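Local coordinates for protein 2-hydroxyhepta-2,4-diene-1,7-dioate isomerase (Mycobacterium abscessus, PDB 3RR6) that probably acts as a metal-dependent isomerase or acetylpyruvate hydrolase of the fumarylacetoacetate hydrolase family, although its function has not been established, at residues A[56-61]-A[175-180]. Sequence-based numbering, arbitrary orientation.
Sequences VRLLAP and GPWIVT
Leu-58 and Pro-61 pack against the chain corner at Pro-176, in a contact that joins the Rv2993c-like N-terminal region to the fumarylacetoacetate hydrolase fold. Strand 6-12 pairs with both strand 57-58 and strand 172-179, so the contact sits at the junction of the two parts.

Leu-58 sets out toward 175-180 and, with CG anti to its carbonyl carbon (chi1 -71°), puts CD1 at the indole of Trp-177. This CD1 lies 3.8 Å from CZ3 of Trp-177 and meets the six-membered part of the ring obliquely. It also reaches CB of Pro-176 at 4.1 Å, while CD2 sits by the Pro-176 carbonyl oxygen. Trp-177 leaves its backbone pointing away from 56-61, yet its CE3 and CZ3 still meet Leu-58. Its chi1 of 43° places CG between the backbone N and the carbonyl carbon. This folds the ring back over Pro-176, whose CG sits 3.6 Å above the ring plane, over its centre. Ile-253 O accepts a hydrogen bond from Trp-177 NE1, and Arg-6 makes a cation-pi contact with the ring.

Pro-61 makes the second cluster, with Gly-175 and Ile-178. Its CD rests 3.7 Å from CA of Gly-175, just before the cis peptide bond that leads into Pro-176. Its CB packs against both CG1 and CD1 of Ile-178. The Ile-178 side chain crosses the proline ring at a slant, with Thr-145 of strand 141-152 touching both residues. Pro-61 O is buried and has no hydrogen-bond partner in the model; CD1 of Ile-178 lies 3.8 Å from it.

The side chains meet through carbon atoms, and two methyls also rest on carbonyl oxygens. A water adds a polar link between the two backbones. It lies 2.8 Å from Leu-59 O and 2.9 Å from Pro-176 O and can donate to either.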
loop_
_atom_site.group_PDB
_atom_site.type_symbol
_atom_site.label_atom_id
_atom_site.label_comp_id
_atom_site.label_asym_id
_atom_site.label_seq_id
_atom_site.Cartn_x
_atom_site.Cartn_y
_atom_site.Cartn_z
ATOM N N VAL A 56 -17.347 -13.013 -5.269
ATOM C CA VAL A 56 -16.931 -11.748 -5.875
ATOM C C VAL A 56 -15.412 -11.653 -5.963
ATOM O O VAL A 56 -14.684 -12.478 -5.393
ATOM C CB VAL A 56 -17.512 -10.532 -5.110
ATOM C CG1 VAL A 56 -19.044 -10.590 -5.121
ATOM C CG2 VAL A 56 -16.972 -10.472 -3.689
ATOM N N ARG A 57 -14.949 -10.641 -6.689
ATOM C CA ARG A 57 -13.526 -10.446 -6.932
ATOM C C ARG A 57 -13.068 -9.134 -6.305
ATOM O O ARG A 57 -13.575 -8.076 -6.656
ATOM C CB ARG A 57 -13.249 -10.422 -8.436
ATOM C CG ARG A 57 -11.781 -10.566 -8.789
ATOM C CD ARG A 57 -11.570 -10.704 -10.290
ATOM N NE ARG A 57 -11.557 -9.413 -10.973
ATOM C CZ ARG A 57 -12.527 -8.975 -11.771
ATOM N NH1 ARG A 57 -13.598 -9.726 -12.001
ATOM N NH2 ARG A 57 -12.422 -7.787 -12.349
ATOM N N LEU A 58 -12.111 -9.224 -5.385
ATOM C CA LEU A 58 -11.518 -8.048 -4.756
ATOM C C LEU A 58 -10.693 -7.263 -5.772
ATOM O O LEU A 58 -9.910 -7.839 -6.540
ATOM C CB LEU A 58 -10.618 -8.439 -3.576
ATOM C CG LEU A 58 -11.311 -8.956 -2.318
ATOM C CD1 LEU A 58 -10.304 -9.596 -1.363
ATOM C CD2 LEU A 58 -12.066 -7.819 -1.641
ATOM N N LEU A 59 -10.887 -5.952 -5.762
ATOM C CA LEU A 59 -10.139 -5.002 -6.585
ATOM C C LEU A 59 -9.223 -4.188 -5.681
ATOM O O LEU A 59 -9.200 -4.400 -4.472
ATOM C CB LEU A 59 -11.117 -4.065 -7.291
ATOM C CG LEU A 59 -12.238 -4.726 -8.091
ATOM C CD1 LEU A 59 -13.184 -3.681 -8.636
ATOM C CD2 LEU A 59 -11.643 -5.576 -9.211
ATOM N N ALA A 60 -8.468 -3.242 -6.239
ATOM C CA ALA A 60 -7.760 -2.292 -5.383
ATOM C C ALA A 60 -8.804 -1.610 -4.503
ATOM O O ALA A 60 -9.890 -1.290 -4.983
ATOM C CB ALA A 60 -7.003 -1.257 -6.199
ATOM N N PRO A 61 -8.496 -1.405 -3.212
ATOM C CA PRO A 61 -9.572 -1.046 -2.269
ATOM C C PRO A 61 -10.043 0.407 -2.264
ATOM O O PRO A 61 -10.991 0.732 -1.542
ATOM C CB PRO A 61 -8.964 -1.400 -0.910
ATOM C CG PRO A 61 -7.497 -1.297 -1.117
ATOM C CD PRO A 61 -7.273 -1.822 -2.503
ATOM N N GLY A 175 -3.928 -3.595 -1.639
ATOM C CA GLY A 175 -5.007 -4.436 -1.126
ATOM C C GLY A 175 -4.570 -5.289 0.042
ATOM O O GLY A 175 -3.475 -5.103 0.558
ATOM N N PRO A 176 -5.411 -6.251 0.458
ATOM C CA PRO A 176 -6.698 -6.655 -0.142
ATOM C C PRO A 176 -7.895 -5.797 0.273
ATOM O O PRO A 176 -8.950 -5.854 -0.361
ATOM C CB PRO A 176 -6.879 -8.078 0.383
ATOM C CG PRO A 176 -6.207 -8.053 1.694
ATOM C CD PRO A 176 -4.999 -7.190 1.516
ATOM N N TRP A 177 -7.720 -5.033 1.345
ATOM C CA TRP A 177 -8.770 -4.200 1.921
ATOM C C TRP A 177 -8.128 -3.233 2.892
ATOM O O TRP A 177 -6.955 -3.384 3.246
ATOM C CB TRP A 177 -9.841 -5.046 2.639
ATOM C CG TRP A 177 -9.293 -6.154 3.481
ATOM C CD1 TRP A 177 -8.497 -6.042 4.587
ATOM C CD2 TRP A 177 -9.504 -7.554 3.282
ATOM N NE1 TRP A 177 -8.180 -7.292 5.072
ATOM C CE2 TRP A 177 -8.797 -8.236 4.297
ATOM C CE3 TRP A 177 -10.215 -8.304 2.333
ATOM C CZ2 TRP A 177 -8.776 -9.635 4.391
ATOM C CZ3 TRP A 177 -10.205 -9.708 2.440
ATOM C CH2 TRP A 177 -9.483 -10.346 3.459
ATOM N N ILE A 178 -8.913 -2.260 3.342
ATOM C CA ILE A 178 -8.450 -1.221 4.248
ATOM C C ILE A 178 -9.021 -1.482 5.633
ATOM O O ILE A 178 -10.235 -1.559 5.787
ATOM C CB ILE A 178 -8.912 0.153 3.744
ATOM C CG1 ILE A 178 -8.254 0.469 2.405
ATOM C CG2 ILE A 178 -8.592 1.260 4.761
ATOM C CD1 ILE A 178 -8.971 1.546 1.600
ATOM N N VAL A 179 -8.153 -1.605 6.636
ATOM C CA VAL A 179 -8.593 -1.853 8.020
ATOM C C VAL A 179 -8.645 -0.530 8.759
ATOM O O VAL A 179 -7.645 0.181 8.831
ATOM C CB VAL A 179 -7.658 -2.838 8.741
ATOM C CG1 VAL A 179 -8.170 -3.136 10.154
ATOM C CG2 VAL A 179 -7.544 -4.126 7.932
ATOM N N THR A 180 -9.815 -0.183 9.290
ATOM C CA THR A 180 -10.018 1.147 9.854
ATOM C C THR A 180 -9.767 1.272 11.352
ATOM O O THR A 180 -9.687 2.396 11.845
ATOM C CB THR A 180 -11.445 1.638 9.613
ATOM O OG1 THR A 180 -12.351 0.782 10.332
ATOM C CG2 THR A 180 -11.766 1.659 8.135
HETATM O O HOH W 1 -10.559 -4.238 -2.071
#